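Local structure of phytanoyl-CoA dioxygenase (Streptomyces malaysiense, 6ZYL) at residues A[42-47]-A[87-92]; A[58-63]-A[114-119]; A[141-146]-A[239-244]; A[151-154]-A[158-161]; A[263-268]-A[272-277]. The protein catalyses the beta-hydroxylation of thioholgamide as a non-heme monooxygenase, probably with iron and 2-oxoglutarate as in its family. All blocks are in the same frame, centred on the assembly; numbering follows the deposited sequence.

Contact 1 (A[42-47]-A[87-92]); sequences NALTHA and DRIVHH
Leu44 and His92 make a small CH-pi contact, partly buried, between the loop leading into helix 46-66 and the turn that follows helix 84-90. The CD1 methyl of Leu44 lies over one face of the imidazole, 4.2 Å from the ring centroid and 28° off its normal, and comes nearest at the CD2 atom of His92, 3.8 Å away. The other branch, Leu44 CD2, turns to the tip of Ile89 and meets its CD1 at 4.1 Å, the two side chains crossing at about a right angle. A forked leucine suits this place because each methyl serves a different neighbour. His92 reaches across with CG anti to its backbone N (chi1 -165°), which sets its CE1 3.3 Å from Ala43 O. A water joins the same two residues: it donates to Ala43 O at 2.6 Å and lies 3.1 Å from His92 NE2. The other ring nitrogen, ND1, takes the backbone N-H of Ala94, for His92 is the N-cap of helix 93-103. One ring thus caps a helix, offers a face to a methyl and holds a water. Replacing His92 by an alanine is likely to leave Ala94 N without its cap, strip the water of its second partner and open a gap beside the Leu44 methyl. Thr45 in turn caps helix 46-66. Around them, Ala43 and Ile89 both pack on Ile95 of helix 93-103, Ile89 also lies on Phe232 and Ile234 of strand 229-237, and Arg88 bridges to Glu55 of helix 46-66.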
# COMPACT_ATOMS: atom_id res chain seq x y z
N ASN A 42 -13.68 6.52 5.69
CA ASN A 42 -13.10 7.71 6.30
C ASN A 42 -11.87 7.34 7.12
O ASN A 42 -11.83 6.31 7.79
CB ASN A 42 -14.14 8.42 7.16
CG ASN A 42 -15.19 9.14 6.33
OD1 ASN A 42 -14.95 9.49 5.18
ND2 ASN A 42 -16.35 9.37 6.92
N ALA A 43 -10.85 8.20 7.04
CA ALA A 43 -9.62 8.00 7.79
C ALA A 43 -9.12 9.33 8.32
O ALA A 43 -9.30 9.66 9.50
CB ALA A 43 -8.56 7.33 6.92
N LEU A 44 -8.49 10.12 7.46
CA LEU A 44 -7.97 11.42 7.83
C LEU A 44 -8.93 12.53 7.41
O LEU A 44 -9.64 12.41 6.41
CB LEU A 44 -6.60 11.66 7.19
CG LEU A 44 -5.37 11.12 7.91
CD1 LEU A 44 -5.52 9.64 8.23
CD2 LEU A 44 -4.12 11.36 7.07
N THR A 45 -8.95 13.60 8.19
CA THR A 45 -9.65 14.81 7.77
C THR A 45 -8.87 15.49 6.64
O THR A 45 -7.71 15.16 6.36
CB THR A 45 -9.80 15.78 8.95
OG1 THR A 45 -8.51 16.22 9.38
CG2 THR A 45 -10.52 15.10 10.11
N HIS A 46 -9.52 16.45 5.99
CA HIS A 46 -8.83 17.23 4.97
C HIS A 46 -7.59 17.89 5.55
O HIS A 46 -6.53 17.93 4.91
CB HIS A 46 -9.76 18.28 4.37
CG HIS A 46 -10.93 17.71 3.63
ND1 HIS A 46 -10.95 17.57 2.26
CD2 HIS A 46 -12.12 17.25 4.07
CE1 HIS A 46 -12.10 17.04 1.89
NE2 HIS A 46 -12.83 16.84 2.97
N ALA A 47 -7.70 18.42 6.77
CA ALA A 47 -6.57 19.10 7.39
C ALA A 47 -5.45 18.12 7.75
O ALA A 47 -4.27 18.43 7.57
CB ALA A 47 -7.03 19.85 8.64
N ASP A 87 4.46 6.37 10.18
CA ASP A 87 4.14 5.61 11.39
C ASP A 87 2.78 6.01 11.94
O ASP A 87 2.00 5.16 12.38
CB ASP A 87 5.23 5.83 12.45
CG ASP A 87 4.81 5.35 13.82
OD1 ASP A 87 4.94 4.14 14.10
OD2 ASP A 87 4.35 6.19 14.63
N ARG A 88 2.47 7.31 11.91
CA ARG A 88 1.21 7.78 12.48
C ARG A 88 0.02 7.27 11.68
O ARG A 88 -0.99 6.86 12.27
CB ARG A 88 1.20 9.31 12.52
CG ARG A 88 -0.00 9.92 13.22
CD ARG A 88 0.10 11.45 13.29
NE ARG A 88 0.04 12.07 11.97
CZ ARG A 88 1.07 12.67 11.38
NH1 ARG A 88 2.25 12.73 11.98
NH2 ARG A 88 0.91 13.21 10.17
N ILE A 89 0.11 7.26 10.35
CA ILE A 89 -1.04 6.89 9.54
C ILE A 89 -1.35 5.40 9.68
O ILE A 89 -2.51 5.01 9.85
CB ILE A 89 -0.81 7.28 8.07
CG1 ILE A 89 -0.78 8.81 7.94
CG2 ILE A 89 -1.90 6.69 7.19
CD1 ILE A 89 -0.56 9.32 6.53
N VAL A 90 -0.32 4.55 9.62
CA VAL A 90 -0.58 3.12 9.66
C VAL A 90 -1.12 2.69 11.02
O VAL A 90 -1.67 1.59 11.15
CB VAL A 90 0.68 2.29 9.31
CG1 VAL A 90 1.27 2.76 7.99
CG2 VAL A 90 1.71 2.37 10.43
N HIS A 91 -0.99 3.53 12.05
CA HIS A 91 -1.55 3.25 13.36
C HIS A 91 -2.85 4.01 13.61
O HIS A 91 -3.39 3.93 14.72
CB HIS A 91 -0.54 3.59 14.46
CG HIS A 91 0.61 2.63 14.53
ND1 HIS A 91 1.75 2.76 13.76
CD2 HIS A 91 0.80 1.51 15.28
CE1 HIS A 91 2.58 1.77 14.04
NE2 HIS A 91 2.03 1.00 14.95
N HIS A 92 -3.36 4.73 12.62
CA HIS A 92 -4.55 5.54 12.83
C HIS A 92 -5.74 4.65 13.20
O HIS A 92 -6.02 3.68 12.49
CB HIS A 92 -4.87 6.34 11.56
CG HIS A 92 -5.85 7.44 11.78
ND1 HIS A 92 -7.20 7.21 11.93
CD2 HIS A 92 -5.68 8.78 11.88
CE1 HIS A 92 -7.82 8.36 12.11
NE2 HIS A 92 -6.93 9.33 12.08
O HOH W 1 -9.13 11.46 11.40

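Contact 2 (A[58-63]-A[114-119]); sequences TYLRAV and LFIRPA
Leu60, on the inner side of helix 46-66, packs tip to tip against Leu114 and Ile116 of strand 107-117, and these three aliphatic side chains form the tight part of the contact. Its two methyls divide the work: Leu60 CD1 meets Ile116 CD1 at 3.8 Å, while Leu60 CD2 meets Leu114 CD1 at 4.0 Å. Leu114 and Ile116 stand two residues apart on the strand, hence on the same face of the sheet, and both send their CB toward the helix. With CG1 anti to the carbonyl carbon (chi1 -59°), Ile116 points its long branch straight at the leucine. Leu114 has a chi1 of -96°, off the staggered value, perhaps a mild strain. The other end is looser. Tyr59 CE2 comes no nearer than 4.4 Å to Leu114 CD1, and its ring is engaged mainly by other residues: Trp85 meets it edge-to-face, and its hydroxyl bonds to Ala74 O, so that the one polar atom of this buried side chain is satisfied. The axes of helix 58-63 and strand 114-117 come no closer than 13.0 Å, and long side chains span the gap. On the far side of the helix, Thr58 and Arg61 are exposed, as polar residues should be, and past the strand end Pro118 is exposed too. Helix 58-63 and strand 114-117 run nearly at right angles, at 96°. A helix laid across the outer face of the large beta sheet, sealed to it by aliphatic residues, is a familiar feature of the double-stranded beta-helix (jelly-roll) fold to which PhyH proteins belong.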
# COMPACT_ATOMS: atom_id res chain seq x y z
N THR A 58 8.35 16.97 3.12
CA THR A 58 9.51 17.28 3.90
C THR A 58 10.41 16.04 4.00
O THR A 58 11.56 16.12 3.84
CB THR A 58 9.13 17.79 5.30
OG1 THR A 58 8.54 19.07 5.19
CG2 THR A 58 10.33 17.90 6.17
N TYR A 59 9.82 14.89 4.22
CA TYR A 59 10.55 13.65 4.29
C TYR A 59 11.25 13.30 2.97
O TYR A 59 12.36 12.92 2.99
CB TYR A 59 9.59 12.55 4.73
CG TYR A 59 9.93 11.18 4.27
CD1 TYR A 59 10.79 10.39 4.99
CD2 TYR A 59 9.39 10.68 3.14
CE1 TYR A 59 11.10 9.15 4.59
CE2 TYR A 59 9.69 9.43 2.74
CZ TYR A 59 10.56 8.67 3.46
OH TYR A 59 10.85 7.48 3.03
N LEU A 60 10.58 13.49 1.86
CA LEU A 60 11.13 13.19 0.58
C LEU A 60 12.35 14.06 0.29
O LEU A 60 13.29 13.58 -0.21
CB LEU A 60 10.09 13.32 -0.51
CG LEU A 60 9.01 12.25 -0.60
CD1 LEU A 60 7.93 12.60 -1.56
CD2 LEU A 60 9.57 10.88 -0.88
N ARG A 61 12.27 15.33 0.62
CA ARG A 61 13.38 16.23 0.43
C ARG A 61 14.57 15.82 1.30
O ARG A 61 15.65 15.80 0.86
CB ARG A 61 13.03 17.69 0.73
CG ARG A 61 12.11 18.36 -0.26
CD ARG A 61 11.95 19.84 -0.03
NE ARG A 61 11.24 20.18 1.17
CZ ARG A 61 9.92 20.25 1.28
NH1 ARG A 61 9.13 20.05 0.26
NH2 ARG A 61 9.41 20.56 2.41
N ALA A 62 14.31 15.47 2.53
CA ALA A 62 15.34 15.09 3.44
C ALA A 62 16.09 13.84 3.02
O ALA A 62 17.27 13.85 2.99
CB ALA A 62 14.76 14.88 4.81
N VAL A 63 15.40 12.79 2.63
CA VAL A 63 16.08 11.57 2.21
C VAL A 63 16.79 11.78 0.88
O VAL A 63 17.86 11.21 0.64
CB VAL A 63 15.10 10.38 2.14
CG1 VAL A 63 14.45 10.16 3.50
CG2 VAL A 63 14.05 10.61 1.06
N LEU A 114 4.62 4.76 -1.29
CA LEU A 114 4.21 6.06 -1.80
C LEU A 114 4.01 5.93 -3.30
O LEU A 114 4.94 5.57 -4.03
CB LEU A 114 5.25 7.14 -1.48
CG LEU A 114 5.00 7.98 -0.23
CD1 LEU A 114 6.21 8.86 0.05
CD2 LEU A 114 3.74 8.83 -0.37
N PHE A 115 2.79 6.19 -3.76
CA PHE A 115 2.45 6.18 -5.18
C PHE A 115 2.15 7.62 -5.57
O PHE A 115 1.07 8.14 -5.28
CB PHE A 115 1.27 5.25 -5.46
CG PHE A 115 1.57 3.80 -5.22
CD1 PHE A 115 2.70 3.21 -5.77
CD2 PHE A 115 0.73 3.03 -4.44
CE1 PHE A 115 2.98 1.87 -5.55
CE2 PHE A 115 1.00 1.69 -4.22
CZ PHE A 115 2.13 1.11 -4.77
N ILE A 116 3.11 8.28 -6.21
CA ILE A 116 3.01 9.68 -6.57
C ILE A 116 3.00 9.79 -8.08
O ILE A 116 3.89 9.27 -8.76
CB ILE A 116 4.18 10.50 -5.97
CG1 ILE A 116 4.18 10.38 -4.45
CG2 ILE A 116 4.07 11.96 -6.39
CD1 ILE A 116 5.50 10.73 -3.81
N ARG A 117 1.98 10.45 -8.61
CA ARG A 117 1.89 10.74 -10.04
C ARG A 117 2.01 12.25 -10.22
O ARG A 117 1.03 12.98 -9.99
CB ARG A 117 0.57 10.22 -10.62
CG ARG A 117 0.45 8.71 -10.47
CD ARG A 117 -0.72 8.14 -11.26
NE ARG A 117 -0.34 7.78 -12.62
CZ ARG A 117 0.23 6.63 -12.96
NH1 ARG A 117 0.50 5.72 -12.04
NH2 ARG A 117 0.54 6.40 -14.23
N PRO A 118 3.17 12.76 -10.61
CA PRO A 118 3.37 14.22 -10.63
C PRO A 118 2.55 14.88 -11.72
O PRO A 118 1.97 14.23 -12.60
CB PRO A 118 4.87 14.39 -10.86
CG PRO A 118 5.35 13.09 -11.42
CD PRO A 118 4.34 12.02 -11.12
N ALA A 119 2.52 16.21 -11.66
CA ALA A 119 1.78 17.00 -12.63
C ALA A 119 2.22 16.65 -14.05
O ALA A 119 3.41 16.48 -14.33
CB ALA A 119 2.00 18.49 -12.37

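Contact 3 (A[141-146]-A[239-244]); sequences QHAARV and PRVSPT
With CG anti to the carbonyl carbon in both residues, chi1 -53° in His142 and -68° in Arg240, the arginine chain crosses obliquely over one face of the imidazole, and after the bend at chi3 (59°) its guanidinium passes beyond the NE2 end of the ring. Arg240 CB sits over that face, 3.8 Å from the centroid of the His142 ring, in a CH-pi contact. Further along, Arg240 CD stays over the same face, 3.6 Å from His142 NE2, and Arg240 NE lies 3.3 Å from His142 NE2. Gln141 CB covers the opposite face, so the ring is sandwiched between aliphatic carbons. The guanidinium itself is not stacked on it. Next door, Val241 CG2 lies 3.6 Å from His142 CB and 3.1 Å from His142 O, a close approach of methyl to carbonyl, and adds a looser touch to the small Ala143. A branched valine fits this buried place, next to the exposed arginine in sequence. The backbone of His142 bonds to Thr238, at the end where strand 143-149 begins to pair with strand 229-237. Chemically, the two faces of the imidazole serve as apolar surfaces, and the nearby arginine would probably disfavour protonation of the ring, since that would place two positive charges side by side.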
# COMPACT_ATOMS: atom_id res chain seq x y z
N GLN A 141 -7.79 -14.46 1.78
CA GLN A 141 -8.76 -14.18 2.83
C GLN A 141 -8.24 -13.24 3.91
O GLN A 141 -9.05 -12.72 4.68
CB GLN A 141 -9.21 -15.48 3.50
CG GLN A 141 -10.03 -16.41 2.62
CD GLN A 141 -11.31 -15.77 2.14
OE1 GLN A 141 -11.99 -15.07 2.89
NE2 GLN A 141 -11.65 -16.01 0.88
N HIS A 142 -6.93 -12.99 3.98
CA HIS A 142 -6.34 -12.41 5.19
C HIS A 142 -5.41 -11.24 4.89
O HIS A 142 -4.46 -10.99 5.64
CB HIS A 142 -5.59 -13.49 5.97
CG HIS A 142 -6.42 -14.70 6.28
ND1 HIS A 142 -7.54 -14.65 7.08
CD2 HIS A 142 -6.30 -15.99 5.87
CE1 HIS A 142 -8.07 -15.86 7.17
NE2 HIS A 142 -7.33 -16.69 6.44
N ALA A 143 -5.67 -10.50 3.81
CA ALA A 143 -4.87 -9.33 3.51
C ALA A 143 -5.71 -8.29 2.79
O ALA A 143 -6.72 -8.61 2.17
CB ALA A 143 -3.64 -9.69 2.67
N ALA A 144 -5.27 -7.04 2.89
CA ALA A 144 -5.92 -5.93 2.21
C ALA A 144 -4.92 -4.78 2.13
O ALA A 144 -4.11 -4.59 3.04
CB ALA A 144 -7.19 -5.49 2.95
N ARG A 145 -4.98 -4.04 1.03
CA ARG A 145 -4.16 -2.85 0.85
C ARG A 145 -5.03 -1.62 1.06
O ARG A 145 -6.06 -1.46 0.40
CB ARG A 145 -3.52 -2.82 -0.54
CG ARG A 145 -2.75 -1.53 -0.82
CD ARG A 145 -1.87 -1.66 -2.05
NE ARG A 145 -0.71 -2.52 -1.80
CZ ARG A 145 0.31 -2.66 -2.64
NH1 ARG A 145 0.31 -2.00 -3.79
NH2 ARG A 145 1.32 -3.46 -2.33
N VAL A 146 -4.62 -0.75 1.98
CA VAL A 146 -5.30 0.51 2.24
C VAL A 146 -4.59 1.60 1.45
O VAL A 146 -3.39 1.85 1.65
CB VAL A 146 -5.31 0.84 3.75
CG1 VAL A 146 -5.96 2.20 3.98
CG2 VAL A 146 -6.04 -0.25 4.51
N PRO A 239 -1.90 -12.88 11.00
CA PRO A 239 -0.89 -13.94 11.18
C PRO A 239 -1.18 -15.21 10.38
O PRO A 239 -0.35 -16.12 10.39
CB PRO A 239 -0.92 -14.22 12.69
CG PRO A 239 -1.60 -13.02 13.31
CD PRO A 239 -2.58 -12.53 12.27
N ARG A 240 -2.33 -15.29 9.71
CA ARG A 240 -2.60 -16.43 8.83
C ARG A 240 -1.97 -16.27 7.46
O ARG A 240 -1.97 -17.23 6.68
CB ARG A 240 -4.11 -16.63 8.69
CG ARG A 240 -4.79 -17.09 9.98
CD ARG A 240 -6.20 -17.62 9.72
NE ARG A 240 -6.21 -18.75 8.79
CZ ARG A 240 -6.34 -20.02 9.14
NH1 ARG A 240 -6.50 -20.35 10.42
NH2 ARG A 240 -6.33 -20.97 8.21
N VAL A 241 -1.45 -15.09 7.13
CA VAL A 241 -0.66 -14.91 5.92
C VAL A 241 0.76 -15.40 6.20
O VAL A 241 1.31 -15.15 7.28
CB VAL A 241 -0.67 -13.44 5.48
CG1 VAL A 241 0.18 -13.26 4.22
CG2 VAL A 241 -2.09 -12.96 5.24
N SER A 242 1.34 -16.10 5.24
CA SER A 242 2.70 -16.60 5.39
C SER A 242 3.50 -16.33 4.12
O SER A 242 2.94 -16.36 3.02
CB SER A 242 2.70 -18.11 5.69
OG SER A 242 2.27 -18.85 4.57
N PRO A 243 4.79 -16.05 4.25
CA PRO A 243 5.62 -15.89 3.05
C PRO A 243 5.78 -17.21 2.31
O PRO A 243 5.98 -18.27 2.91
CB PRO A 243 6.97 -15.39 3.60
CG PRO A 243 6.98 -15.80 5.04
CD PRO A 243 5.55 -15.82 5.50
N THR A 244 5.68 -17.13 0.98
CA THR A 244 5.87 -18.32 0.16
C THR A 244 7.25 -18.92 0.38
O THR A 244 7.42 -20.15 0.36
CB THR A 244 5.67 -17.97 -1.32
OG1 THR A 244 6.51 -16.86 -1.66
CG2 THR A 244 4.22 -17.62 -1.60

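Contact 4 (A[151-154]-A[158-161]); sequences TDTT and GTMR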
# COMPACT_ATOMS: atom_id res chain seq x y z
N THR A 151 -3.63 13.63 -1.47
CA THR A 151 -4.35 14.62 -2.26
C THR A 151 -5.70 14.05 -2.66
O THR A 151 -5.95 12.84 -2.54
CB THR A 151 -3.56 15.00 -3.53
OG1 THR A 151 -3.37 13.84 -4.34
CG2 THR A 151 -2.22 15.61 -3.17
N ASP A 152 -6.58 14.91 -3.16
CA ASP A 152 -7.78 14.43 -3.84
C ASP A 152 -7.38 13.49 -4.98
O ASP A 152 -6.31 13.64 -5.58
CB ASP A 152 -8.60 15.59 -4.40
CG ASP A 152 -9.25 16.43 -3.33
OD1 ASP A 152 -9.50 15.92 -2.21
OD2 ASP A 152 -9.52 17.62 -3.61
N THR A 153 -8.24 12.53 -5.28
CA THR A 153 -8.11 11.73 -6.50
C THR A 153 -9.32 12.02 -7.38
O THR A 153 -10.47 11.92 -6.92
CB THR A 153 -8.01 10.23 -6.19
OG1 THR A 153 -9.20 9.77 -5.56
CG2 THR A 153 -6.80 9.96 -5.30
N THR A 154 -9.06 12.41 -8.62
CA THR A 154 -10.08 12.86 -9.55
C THR A 154 -10.00 12.03 -10.83
O THR A 154 -9.08 11.22 -11.01
CB THR A 154 -9.91 14.35 -9.89
OG1 THR A 154 -8.85 14.50 -10.84
CG2 THR A 154 -9.57 15.15 -8.64
N GLY A 158 -4.84 11.18 -12.61
CA GLY A 158 -4.10 9.94 -12.69
C GLY A 158 -4.52 8.90 -11.67
O GLY A 158 -3.68 8.17 -11.14
N THR A 159 -5.81 8.82 -11.39
CA THR A 159 -6.26 7.94 -10.33
C THR A 159 -6.30 6.48 -10.80
O THR A 159 -6.18 6.17 -11.99
CB THR A 159 -7.64 8.36 -9.81
OG1 THR A 159 -7.91 7.69 -8.58
CG2 THR A 159 -8.72 8.03 -10.83
N MET A 160 -6.48 5.60 -9.83
CA MET A 160 -6.57 4.16 -10.05
C MET A 160 -7.99 3.77 -10.44
O MET A 160 -8.97 4.38 -10.00
CB MET A 160 -6.14 3.44 -8.78
CG MET A 160 -6.07 1.94 -8.82
SD MET A 160 -5.06 1.38 -7.41
CE MET A 160 -5.95 2.10 -6.03
N ARG A 161 -8.09 2.75 -11.30
CA ARG A 161 -9.36 2.15 -11.67
C ARG A 161 -9.40 0.71 -11.15
O ARG A 161 -8.39 -0.00 -11.22
CB ARG A 161 -9.57 2.11 -13.18
CG ARG A 161 -9.28 3.38 -13.94
CD ARG A 161 -9.88 3.31 -15.34
NE ARG A 161 -9.07 2.52 -16.27
CZ ARG A 161 -7.88 2.89 -16.73
NH1 ARG A 161 -7.34 4.04 -16.34
NH2 ARG A 161 -7.22 2.11 -17.58
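Thr153 and Thr159 touch at about a right angle, in van der Waals contact: Thr159 OG1 rests 3.5 Å from Thr153 CB. The methyl of Thr159 serves the next residue, its CG2 lying 3.2 Å from Thr154 O. Both follow from a chi1 of -167°, which puts OG1 anti to the backbone N and CG2 between N and the carbonyl carbon, facing Thr154 O.

Hydrogen bonds reach beyond the pair. Thr153 OG1 and Thr159 OG1, 3.9 Å apart, both bond to the same carbonyl, Val202 O, instead of to each other. Within the first segment, Thr151 OG1 donates to Asp152 O at 3.2 Å, from above the carbonyl plane, and also bonds to Phe230 N. Asn157 braces the turn, with ND2 on Asp152 O and OD1 on Thr154 N, while Thr154 OG1 bonds to Ala156 N. Gly158, at a positive phi of 87°, completes the turn into strand 160-162.

A valine at Thr159 would probably leave Val202 O with one hydroxyl where it now has two, loosening the tie between this turn and Val202. Threonine suits both buried places because both side chains pack on Trp147, and each hydroxyl finds a main-chain carbonyl.

Contact 5 (A[263-268]-A[272-277]); sequences PERRPE and DQAALN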
# COMPACT_ATOMS: atom_id res chain seq x y z
N PRO A 263 9.26 -9.64 14.25
CA PRO A 263 8.60 -8.38 14.61
C PRO A 263 9.48 -7.17 14.34
O PRO A 263 10.69 -7.19 14.54
CB PRO A 263 8.30 -8.54 16.10
CG PRO A 263 9.34 -9.51 16.59
CD PRO A 263 9.64 -10.44 15.43
N GLU A 264 8.84 -6.10 13.87
CA GLU A 264 9.48 -4.81 13.66
C GLU A 264 9.12 -3.88 14.81
O GLU A 264 8.36 -4.24 15.71
CB GLU A 264 9.07 -4.24 12.30
CG GLU A 264 9.67 -5.01 11.12
CD GLU A 264 8.97 -4.74 9.80
OE1 GLU A 264 7.92 -4.07 9.80
OE2 GLU A 264 9.48 -5.21 8.75
N ARG A 265 9.68 -2.67 14.79
CA ARG A 265 9.45 -1.70 15.84
C ARG A 265 9.06 -0.36 15.24
O ARG A 265 9.46 -0.01 14.13
CB ARG A 265 10.71 -1.51 16.72
CG ARG A 265 11.55 -2.76 16.91
CD ARG A 265 12.30 -2.72 18.24
NE ARG A 265 13.49 -1.88 18.19
CZ ARG A 265 14.70 -2.31 17.85
NH1 ARG A 265 14.89 -3.58 17.52
NH2 ARG A 265 15.72 -1.46 17.83
N ARG A 266 8.26 0.40 16.00
CA ARG A 266 7.91 1.75 15.58
C ARG A 266 9.10 2.68 15.78
O ARG A 266 9.85 2.53 16.75
CB ARG A 266 6.72 2.27 16.38
CG ARG A 266 5.48 1.39 16.32
CD ARG A 266 4.36 2.01 17.15
NE ARG A 266 3.91 3.28 16.60
CZ ARG A 266 2.81 3.92 16.99
NH1 ARG A 266 2.05 3.41 17.95
NH2 ARG A 266 2.48 5.08 16.43
N PRO A 267 9.30 3.66 14.90
CA PRO A 267 10.40 4.62 15.10
C PRO A 267 10.10 5.55 16.26
O PRO A 267 9.00 6.08 16.39
CB PRO A 267 10.46 5.37 13.76
CG PRO A 267 9.03 5.32 13.26
CD PRO A 267 8.49 3.98 13.70
N GLU A 268 11.11 5.75 17.12
CA GLU A 268 10.95 6.70 18.22
C GLU A 268 10.92 8.13 17.72
O GLU A 268 10.22 8.98 18.30
CB GLU A 268 12.08 6.51 19.24
CG GLU A 268 12.13 5.13 19.87
CD GLU A 268 10.95 4.87 20.79
OE1 GLU A 268 10.50 5.82 21.46
OE2 GLU A 268 10.48 3.71 20.84
N ASP A 272 15.66 8.27 13.51
CA ASP A 272 16.41 7.84 14.68
C ASP A 272 17.32 6.68 14.30
O ASP A 272 16.93 5.77 13.57
CB ASP A 272 15.44 7.43 15.79
CG ASP A 272 16.12 6.65 16.89
OD1 ASP A 272 16.96 7.23 17.62
OD2 ASP A 272 15.82 5.45 17.03
N GLN A 273 18.56 6.71 14.81
CA GLN A 273 19.57 5.77 14.34
C GLN A 273 19.13 4.33 14.54
O GLN A 273 19.39 3.47 13.69
CB GLN A 273 20.90 6.03 15.05
CG GLN A 273 22.07 5.23 14.48
CD GLN A 273 22.34 5.54 13.02
OE1 GLN A 273 22.55 6.69 12.64
NE2 GLN A 273 22.33 4.50 12.18
N ALA A 274 18.48 4.03 15.67
CA ALA A 274 17.96 2.69 15.87
C ALA A 274 16.93 2.33 14.80
O ALA A 274 16.87 1.18 14.35
CB ALA A 274 17.35 2.56 17.27
N ALA A 275 16.12 3.31 14.39
CA ALA A 275 15.14 3.06 13.34
C ALA A 275 15.82 2.85 12.00
O ALA A 275 15.40 2.00 11.21
CB ALA A 275 14.14 4.22 13.27
N LEU A 276 16.87 3.63 11.71
CA LEU A 276 17.60 3.46 10.46
C LEU A 276 18.20 2.06 10.37
O LEU A 276 18.14 1.41 9.32
CB LEU A 276 18.69 4.51 10.34
CG LEU A 276 18.27 5.95 10.06
CD1 LEU A 276 19.51 6.85 10.03
CD2 LEU A 276 17.50 6.06 8.77
N ASN A 277 18.80 1.58 11.47
CA ASN A 277 19.41 0.26 11.45
C ASN A 277 18.37 -0.83 11.23
O ASN A 277 18.59 -1.75 10.43
CB ASN A 277 20.17 0.02 12.76
CG ASN A 277 21.36 0.95 12.92
OD1 ASN A 277 21.85 1.53 11.95
ND2 ASN A 277 21.82 1.11 14.16
O HOH W 2 13.48 4.18 16.91
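Pro267 and Ala275 meet carbon to carbon, the proline CB 3.9 Å from the CB of the alanine, where the chain passes the first turn of helix 273-295. So small a side chain as that of Ala275 lets the loop come this close. Beside them Arg265 reaches to the side of the helix with its guanidinium presented edge-on: the NH2 corner lies near Ala274 CB, 4.4 Å away and close to the guanidinium plane. Its charge is met further along the helix, in a salt bridge to Asp278. Asp272 is the N-cap of the helix. With CG anti to its backbone N (chi1 165°), OD2 turns back over the first turn and accepts a weak bond from Ala275 N at 3.4 Å. Aspartate is a common N-cap, since its carboxylate takes up an N-H at the helix start and would interact favourably with the helix dipole. The same OD2 also binds a water, which donates to it at 2.7 Å and accepts from Glu268 N at 2.9 Å, so the water links loop and helix. The carboxylate of Glu268 leads away, its OE2 remaining 6.8 Å from Asp272 OD2. In the first turn, Gln273 NE2 donates from above the carbonyl plane to Asn277 OD1, one turn further along the exposed side of the helix.

In the fold
From the N terminus, contact 1 closes a largely helical loop of 39 residues, joining the start of helix 46-66 to the end of helix 84-90. Contact 2 opens within it and closes beyond, so the two cross; it ties the same long helix to strand 107-117. Contact 3 then brackets a long stretch of strands and loops without helix and joins the start of strand 143-149 to the loop after strand 229-237. Contact 4, a short local turn, is nested inside that loop, across the chain's centre from contact 3. Contact 5 comes last, a turn into the C-terminal helix, and reaches back to contact 1 through the salt bridge of Arg266 with Asp87. Phe115 packs on Arg145, linking contacts 2 and 3.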